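Local coordinates for attaching and effacing protein, pathogenesis factor (Escherichia coli, PDB 4E9L) that serves as an adhesin of the intimin/invasin family, this chain being a rod of immunoglobulin-like domains from a longer protein, at residues K102-G107 with V188-S193; T162-L167 with H222-S227; P336-A341 with G373-M378. All blocks are in the same frame, centred on the assembly; numbering follows the deposited sequence.

Contact 1: residues K102-G107 with V188-S193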
loop_
_atom_site.group_PDB
_atom_site.type_symbol
_atom_site.label_atom_id
_atom_site.label_comp_id
_atom_site.label_asym_id
_atom_site.label_seq_id
_atom_site.Cartn_x
_atom_site.Cartn_y
_atom_site.Cartn_z
ATOM N N LYS A 102 13.033 14.169 -21.675
ATOM C CA LYS A 102 12.056 14.425 -20.616
ATOM C C LYS A 102 11.067 15.599 -20.866
ATOM O O LYS A 102 10.795 16.388 -19.942
ATOM C CB LYS A 102 12.675 14.394 -19.205
ATOM C CG LYS A 102 13.328 13.049 -18.918
ATOM C CD LYS A 102 13.698 12.883 -17.455
ATOM C CE LYS A 102 14.740 11.805 -17.228
ATOM N NZ LYS A 102 14.427 10.518 -17.918
ATOM N N PRO A 103 10.501 15.761 -22.092
ATOM C CA PRO A 103 9.448 16.775 -22.244
ATOM C C PRO A 103 8.232 16.248 -21.457
ATOM O O PRO A 103 8.154 15.046 -21.152
ATOM C CB PRO A 103 9.176 16.761 -23.750
ATOM C CG PRO A 103 9.409 15.330 -24.143
ATOM C CD PRO A 103 10.630 14.951 -23.328
ATOM N N VAL A 104 7.320 17.135 -21.098
ATOM C CA VAL A 104 6.136 16.763 -20.315
ATOM C C VAL A 104 4.978 16.520 -21.268
ATOM O O VAL A 104 4.870 17.204 -22.302
ATOM C CB VAL A 104 5.817 17.883 -19.269
ATOM C CG1 VAL A 104 4.601 17.536 -18.395
ATOM C CG2 VAL A 104 7.040 18.163 -18.383
ATOM N N VAL A 105 4.085 15.586 -20.910
ATOM C CA VAL A 105 2.844 15.329 -21.662
ATOM C C VAL A 105 2.120 16.647 -21.884
ATOM O O VAL A 105 2.147 17.532 -21.004
ATOM C CB VAL A 105 1.896 14.301 -20.969
ATOM C CG1 VAL A 105 2.483 12.909 -21.005
ATOM C CG2 VAL A 105 1.534 14.711 -19.535
ATOM N N GLY A 106 1.548 16.799 -23.085
ATOM C CA GLY A 106 0.830 18.007 -23.462
ATOM C C GLY A 106 1.739 19.145 -23.866
ATOM O O GLY A 106 1.262 20.194 -24.300
ATOM N N GLY A 107 3.046 18.944 -23.738
ATOM C CA GLY A 107 4.012 19.960 -24.128
ATOM C C GLY A 107 4.461 19.798 -25.570
ATOM O O GLY A 107 3.720 19.320 -26.449
ATOM N N VAL A 188 7.485 12.530 -19.861
ATOM C CA VAL A 188 7.140 12.392 -18.444
ATOM C C VAL A 188 5.724 12.857 -18.124
ATOM O O VAL A 188 5.169 13.717 -18.808
ATOM C CB VAL A 188 8.195 13.010 -17.469
ATOM C CG1 VAL A 188 9.563 12.366 -17.663
ATOM C CG2 VAL A 188 8.268 14.535 -17.570
ATOM N N ALA A 189 5.165 12.303 -17.066
ATOM C CA ALA A 189 3.841 12.689 -16.572
ATOM C C ALA A 189 3.891 14.156 -16.059
ATOM O O ALA A 189 4.965 14.684 -15.756
ATOM C CB ALA A 189 3.427 11.749 -15.442
ATOM N N ASP A 190 2.739 14.820 -15.997
ATOM C CA ASP A 190 2.675 16.181 -15.480
ATOM C C ASP A 190 2.749 16.161 -13.920
ATOM O O ASP A 190 3.051 15.108 -13.323
ATOM C CB ASP A 190 1.393 16.872 -16.007
ATOM C CG ASP A 190 1.504 18.379 -16.204
ATOM O OD1 ASP A 190 2.318 19.024 -15.492
ATOM O OD2 ASP A 190 0.727 18.923 -17.002
ATOM N N ALA A 191 2.499 17.304 -13.267
ATOM C CA ALA A 191 2.546 17.389 -11.800
ATOM C C ALA A 191 1.597 16.379 -11.140
ATOM O O ALA A 191 0.550 16.037 -11.702
ATOM C CB ALA A 191 2.201 18.800 -11.331
ATOM N N LEU A 192 1.966 15.918 -9.935
ATOM C CA LEU A 192 1.125 14.988 -9.202
ATOM C C LEU A 192 -0.258 15.613 -8.969
ATOM O O LEU A 192 -0.359 16.755 -8.511
ATOM C CB LEU A 192 1.807 14.602 -7.876
ATOM C CG LEU A 192 1.126 13.462 -7.084
ATOM C CD1 LEU A 192 2.130 12.719 -6.218
ATOM C CD2 LEU A 192 -0.009 13.984 -6.235
ATOM N N SER A 193 -1.305 14.874 -9.334
ATOM C CA SER A 193 -2.699 15.252 -9.123
ATOM C C SER A 193 -3.238 14.512 -7.900
ATOM O O SER A 193 -3.394 13.286 -7.966
ATOM C CB SER A 193 -3.546 14.884 -10.344
ATOM O OG SER A 193 -4.946 14.980 -10.096
#

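Contact 2: residues T162-L167 with H222-S227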
loop_
_atom_site.group_PDB
_atom_site.type_symbol
_atom_site.label_atom_id
_atom_site.label_comp_id
_atom_site.label_asym_id
_atom_site.label_seq_id
_atom_site.Cartn_x
_atom_site.Cartn_y
_atom_site.Cartn_z
ATOM N N THR A 162 -1.392 13.460 -24.328
ATOM C CA THR A 162 -1.466 13.363 -22.866
ATOM C C THR A 162 -0.993 12.024 -22.296
ATOM O O THR A 162 -1.130 11.816 -21.088
ATOM C CB THR A 162 -2.903 13.645 -22.429
ATOM O OG1 THR A 162 -3.753 12.709 -23.088
ATOM C CG2 THR A 162 -3.345 15.063 -22.742
ATOM N N THR A 163 -0.446 11.115 -23.141
ATOM C CA THR A 163 0.028 9.800 -22.690
ATOM C C THR A 163 1.522 9.842 -22.425
ATOM O O THR A 163 2.284 10.172 -23.335
ATOM C CB THR A 163 -0.291 8.703 -23.745
ATOM O OG1 THR A 163 -1.692 8.717 -24.011
ATOM C CG2 THR A 163 0.162 7.296 -23.296
ATOM N N ALA A 164 1.947 9.456 -21.206
ATOM C CA ALA A 164 3.373 9.431 -20.849
ATOM C C ALA A 164 4.056 8.136 -21.303
ATOM O O ALA A 164 3.399 7.130 -21.536
ATOM C CB ALA A 164 3.545 9.638 -19.346
ATOM N N GLY A 165 5.375 8.172 -21.432
ATOM C CA GLY A 165 6.115 6.992 -21.856
ATOM C C GLY A 165 7.107 7.263 -22.963
ATOM O O GLY A 165 7.470 8.412 -23.214
ATOM N N GLU A 166 7.555 6.206 -23.629
ATOM C CA GLU A 166 8.552 6.348 -24.674
ATOM C C GLU A 166 7.979 6.962 -25.954
ATOM O O GLU A 166 6.849 6.663 -26.349
ATOM C CB GLU A 166 9.173 4.978 -24.994
ATOM C CG GLU A 166 10.576 5.066 -25.581
ATOM C CD GLU A 166 11.219 3.743 -25.969
ATOM O OE1 GLU A 166 10.613 2.674 -25.724
ATOM O OE2 GLU A 166 12.345 3.779 -26.517
ATOM N N LEU A 167 8.766 7.838 -26.572
ATOM C CA LEU A 167 8.460 8.414 -27.874
ATOM C C LEU A 167 9.698 8.144 -28.752
ATOM O O LEU A 167 10.806 8.524 -28.381
ATOM C CB LEU A 167 8.149 9.912 -27.824
ATOM C CG LEU A 167 7.912 10.564 -29.208
ATOM C CD1 LEU A 167 6.528 10.193 -29.766
ATOM C CD2 LEU A 167 8.068 12.072 -29.137
ATOM N N HIS A 222 -4.058 13.463 -16.112
ATOM C CA HIS A 222 -4.484 12.612 -17.228
ATOM C C HIS A 222 -4.507 11.136 -16.849
ATOM O O HIS A 222 -4.864 10.289 -17.668
ATOM C CB HIS A 222 -3.547 12.819 -18.447
ATOM C CG HIS A 222 -3.299 14.260 -18.756
ATOM N ND1 HIS A 222 -2.087 14.857 -18.464
ATOM C CD2 HIS A 222 -4.148 15.203 -19.223
ATOM C CE1 HIS A 222 -2.220 16.127 -18.817
ATOM N NE2 HIS A 222 -3.437 16.379 -19.291
ATOM N N GLY A 223 -4.095 10.829 -15.634
ATOM C CA GLY A 223 -4.031 9.445 -15.188
ATOM C C GLY A 223 -2.719 8.757 -15.515
ATOM O O GLY A 223 -2.640 7.537 -15.403
ATOM N N ASN A 224 -1.654 9.512 -15.884
ATOM C CA ASN A 224 -0.349 8.858 -16.106
ATOM C C ASN A 224 0.267 8.529 -14.756
ATOM O O ASN A 224 0.276 9.382 -13.870
ATOM C CB ASN A 224 0.618 9.750 -16.893
ATOM C CG ASN A 224 0.147 10.049 -18.288
ATOM O OD1 ASN A 224 -0.065 9.142 -19.118
ATOM N ND2 ASN A 224 -0.006 11.325 -18.586
ATOM N N ALA A 225 0.830 7.332 -14.625
ATOM C CA ALA A 225 1.538 6.881 -13.427
ATOM C C ALA A 225 2.823 7.720 -13.264
ATOM O O ALA A 225 3.492 8.038 -14.257
ATOM C CB ALA A 225 1.887 5.406 -13.573
ATOM N N ILE A 226 3.111 8.167 -12.038
ATOM C CA ILE A 226 4.288 8.985 -11.766
ATOM C C ILE A 226 5.340 8.153 -11.022
ATOM O O ILE A 226 5.102 7.727 -9.881
ATOM C CB ILE A 226 3.943 10.279 -11.001
ATOM C CG1 ILE A 226 2.902 11.132 -11.771
ATOM C CG2 ILE A 226 5.232 11.086 -10.734
ATOM C CD1 ILE A 226 2.354 12.259 -10.961
ATOM N N SER A 227 6.508 7.973 -11.664
ATOM C CA SER A 227 7.650 7.208 -11.141
ATOM C C SER A 227 8.715 8.067 -10.476
ATOM O O SER A 227 8.750 9.277 -10.676
ATOM C CB SER A 227 8.278 6.360 -12.246
ATOM O OG SER A 227 7.428 5.279 -12.596
#

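Contact 3: residues P336-A341 with G373-M378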
loop_
_atom_site.group_PDB
_atom_site.type_symbol
_atom_site.label_atom_id
_atom_site.label_comp_id
_atom_site.label_asym_id
_atom_site.label_seq_id
_atom_site.Cartn_x
_atom_site.Cartn_y
_atom_site.Cartn_z
ATOM N N PRO A 336 -13.094 -23.148 28.688
ATOM C CA PRO A 336 -11.896 -23.247 29.544
ATOM C C PRO A 336 -11.403 -24.700 29.632
ATOM O O PRO A 336 -12.123 -25.621 29.262
ATOM C CB PRO A 336 -12.378 -22.770 30.931
ATOM C CG PRO A 336 -13.818 -22.411 30.780
ATOM C CD PRO A 336 -14.321 -23.002 29.494
ATOM N N VAL A 337 -10.169 -24.884 30.087
ATOM C CA VAL A 337 -9.538 -26.195 30.288
ATOM C C VAL A 337 -9.570 -26.471 31.819
ATOM O O VAL A 337 -9.252 -25.591 32.613
ATOM C CB VAL A 337 -8.097 -26.186 29.711
ATOM C CG1 VAL A 337 -7.285 -27.361 30.230
ATOM C CG2 VAL A 337 -8.118 -26.175 28.174
ATOM N N PHE A 338 -10.010 -27.665 32.212
ATOM C CA PHE A 338 -10.131 -28.072 33.626
ATOM C C PHE A 338 -9.157 -29.171 33.992
ATOM O O PHE A 338 -9.015 -30.130 33.239
ATOM C CB PHE A 338 -11.577 -28.562 33.919
ATOM C CG PHE A 338 -12.636 -27.542 33.559
ATOM C CD1 PHE A 338 -13.373 -27.662 32.380
ATOM C CD2 PHE A 338 -12.888 -26.454 34.389
ATOM C CE1 PHE A 338 -14.368 -26.728 32.053
ATOM C CE2 PHE A 338 -13.882 -25.523 34.062
ATOM C CZ PHE A 338 -14.595 -25.650 32.881
ATOM N N SER A 339 -8.521 -29.059 35.171
ATOM C CA SER A 339 -7.632 -30.089 35.726
ATOM C C SER A 339 -7.799 -30.143 37.247
ATOM O O SER A 339 -8.494 -29.293 37.816
ATOM C CB SER A 339 -6.176 -29.837 35.316
ATOM O OG SER A 339 -5.699 -28.616 35.858
ATOM N N GLY A 340 -7.199 -31.151 37.885
ATOM C CA GLY A 340 -7.300 -31.340 39.328
ATOM C C GLY A 340 -8.389 -32.334 39.668
ATOM O O GLY A 340 -9.118 -32.754 38.766
ATOM N N ALA A 341 -8.480 -32.749 40.955
ATOM C CA ALA A 341 -9.440 -33.754 41.448
ATOM C C ALA A 341 -10.897 -33.490 41.007
ATOM O O ALA A 341 -11.565 -34.416 40.556
ATOM C CB ALA A 341 -9.367 -33.859 42.971
ATOM N N GLY A 373 -13.131 -31.498 45.496
ATOM C CA GLY A 373 -11.703 -31.271 45.537
ATOM C C GLY A 373 -11.283 -30.056 44.758
ATOM O O GLY A 373 -12.115 -29.257 44.320
ATOM N N GLN A 374 -9.975 -29.925 44.584
ATOM C CA GLN A 374 -9.431 -28.783 43.886
ATOM C C GLN A 374 -9.730 -28.809 42.388
ATOM O O GLN A 374 -9.680 -29.872 41.760
ATOM C CB GLN A 374 -7.928 -28.636 44.218
ATOM C CG GLN A 374 -7.338 -27.307 43.811
ATOM C CD GLN A 374 -5.901 -27.165 44.249
ATOM O OE1 GLN A 374 -5.609 -26.774 45.376
ATOM N NE2 GLN A 374 -4.975 -27.436 43.345
ATOM N N LEU A 375 -10.150 -27.638 41.837
ATOM C CA LEU A 375 -10.410 -27.478 40.420
ATOM C C LEU A 375 -9.593 -26.304 39.890
ATOM O O LEU A 375 -9.766 -25.180 40.369
ATOM C CB LEU A 375 -11.910 -27.231 40.112
ATOM C CG LEU A 375 -12.284 -27.033 38.621
ATOM C CD1 LEU A 375 -12.099 -28.340 37.813
ATOM C CD2 LEU A 375 -13.750 -26.615 38.467
ATOM N N SER A 376 -8.741 -26.570 38.879
ATOM C CA SER A 376 -7.941 -25.551 38.216
ATOM C C SER A 376 -8.676 -25.192 36.913
ATOM O O SER A 376 -8.996 -26.085 36.119
ATOM C CB SER A 376 -6.525 -26.069 37.972
ATOM O OG SER A 376 -5.871 -25.426 36.894
ATOM N N VAL A 377 -9.007 -23.904 36.734
ATOM C CA VAL A 377 -9.749 -23.439 35.566
ATOM C C VAL A 377 -8.858 -22.521 34.707
ATOM O O VAL A 377 -8.485 -21.427 35.152
ATOM C CB VAL A 377 -11.090 -22.748 35.986
ATOM C CG1 VAL A 377 -11.873 -22.271 34.775
ATOM C CG2 VAL A 377 -11.958 -23.666 36.833
ATOM N N MET A 378 -8.541 -22.960 33.482
ATOM C CA MET A 378 -7.694 -22.173 32.598
ATOM C C MET A 378 -8.493 -21.638 31.420
ATOM O O MET A 378 -8.884 -22.413 30.532
ATOM C CB MET A 378 -6.428 -22.948 32.156
ATOM C CG MET A 378 -5.524 -22.174 31.164
ATOM S SD MET A 378 -4.977 -20.505 31.689
ATOM C CE MET A 378 -3.787 -20.946 33.010
HETATM O O HOH W 1 -6.524 -26.295 34.172
#

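Contact 1: residues K102-G107 with V188-S193
Val104 and Val188 form a single backbone bridge, with CA atoms 4.9 Å apart, where the loop between strands 95-99 and 108-114 of one immunoglobulin-like domain meets the segment that leaves the same domain after its last strand, 183-187. Two hydrogen bonds make the bridge: Val188 N donates to Pro103 O at 2.9 Å, and Val105 N donates to Val188 O at 3.0 Å. Val188 O also receives a CA-H...O contact from Val104. The bridged Val104 also opens a type II turn that ends at Gly107, closed by a bond from Gly107 N to Val104 O, and the positive phi of Gly106 (79°) suits its position in the turn.

The two methyls of Val188 divide their contacts. CG1, anti to the carbonyl carbon (chi1 -59°), packs against CB and CG of Lys102, while CG2 lies near Pro103 O and meets Val104 CG2 at 3.9 Å. The other branch of Val104, CG1, extends to the backbone of Asp190, 3.7 Å from its CA, and also lies near the carboxylate carbon. Val105 CG2 comes to 3.7 Å from Asp190 N, an amide that is hydrogen-bonded to Asp220 of the following domain. The carboxylate of Asp190 turns back on its own chain: OD1 accepts Ala191 N at 2.8 Å from the anti side, with the donor 29° out of the carboxylate plane.

Contact 2: residues T162-L167 with H222-S227
With chi1 at -64° and chi2 at -59°, Asn224 turns its amide toward the backbone of Thr162 to Ala164, while the first torsion of Thr162 sets CG2 beside its own backbone N, anti to the carbonyl carbon, where the methyl meets a face of the His222 imidazole. The amide of Asn224 then grips the facing chain at both of its polar atoms. ND2 donates to Thr162 O at 2.8 Å in a nearly straight bond, with the acceptor close to the plane of the amide. OD1 accepts the backbone N-H of Ala164 at 2.9 Å; this bond is also straight at the hydrogen, but the donor approaches from well above the carbonyl plane rather than along an oxygen lone pair. Held at two points, the amide has little scope to rotate, and Ala164 CB packs against its carbon, 3.6 Å from Asn224 CG.

Beside this pair, the methyl of Thr162 makes a CH-pi contact with His222. CG2 lies 3.9 Å from the ring centroid, 24° off the normal, displaced toward the rim and closest to CD2. Thr162 CB follows over the CG-CD2 side, and the two side chains cross at about a right angle. Asp220 also bonds within this loop: its OD1 accepts the backbone N-H of Asn224 and, weakly, that of His222. Val105 lies against Ala164, His222 and Asn224, adding an apolar patch beside the polar grip.

The contact belongs to the junction between consecutive immunoglobulin-like domains: the turn leading into strand 165-173 of one meets the loop between strands 211-217 and 231-236 of the next, consistent with a multidomain adhesin rod in which loops at facing domain ends pack together.

Contact 3: residues P336-A341 with G373-M378
Strands 337-339 and 373-378 are antiparallel neighbours in a sheet of the last immunoglobulin-like domain of the chain, their axes 4.9 Å apart. Val337 pairs with Met378 and Ser339 with Ser376 as hydrogen-bonded pairs, and Phe338 with Val377 between them as a non-hydrogen-bonded pair. Four backbone bonds join the strands; Val337 N to Met378 O is 2.8 Å, whereas Ser339 N to Ser376 O is longer, at 3.2 Å.

The two faces differ in chemistry. On one, Phe338 and Val377 lie side by side and point the same way. With CG anti to the carbonyl carbon (chi1 -55°), the Phe338 ring presents its CD2 edge to Val377 CG2 at 3.8 Å. Leu375 CD1 approaches Phe338 CB at 3.9 Å, and Val377 CG1 touches both Phe338 CE2 and Pro336 CB.

The face with Val337, Ser339, Ser376 and Met378 is more polar. A water bonds Ser339 OG at 3.0 Å and donates a hydrogen bond to Val337 O; its bond to Ser376 OG holds for one of two conformers and is doubtful. Beyond Ser339 the strand ends, and regular pairing stops at Gly340. On its far side, strand 373-378 is bonded to strand 391-395. Apolar packing on one face and serines on the other are consistent with the Val377 and Leu375 side facing the domain interior and the Ser339 side facing largely outward.

Overall arrangement
Contacts 1 and 2 form one continuous junction between two successive domains: their centres are about 7 Å apart and their segments alternate along the chain. Contact 1 joins the outgoing segment to its own domain, and contact 2 joins that domain to the next. They meet through Val105 CG1, 3.5 Å from Ala164 N, through Ala189 CB, 3.7 Å from Asn224 CB, and through Leu192 CA, 3.5 Å from Ile226 CD1. Contact 3 is separate, a strand pairing within the last domain, on the opposite side of the chain's centre. Its centre lies about 71 Å from that of contact 1 and about 68 Å from that of contact 2, with nearest atoms about 51 Å away in both cases.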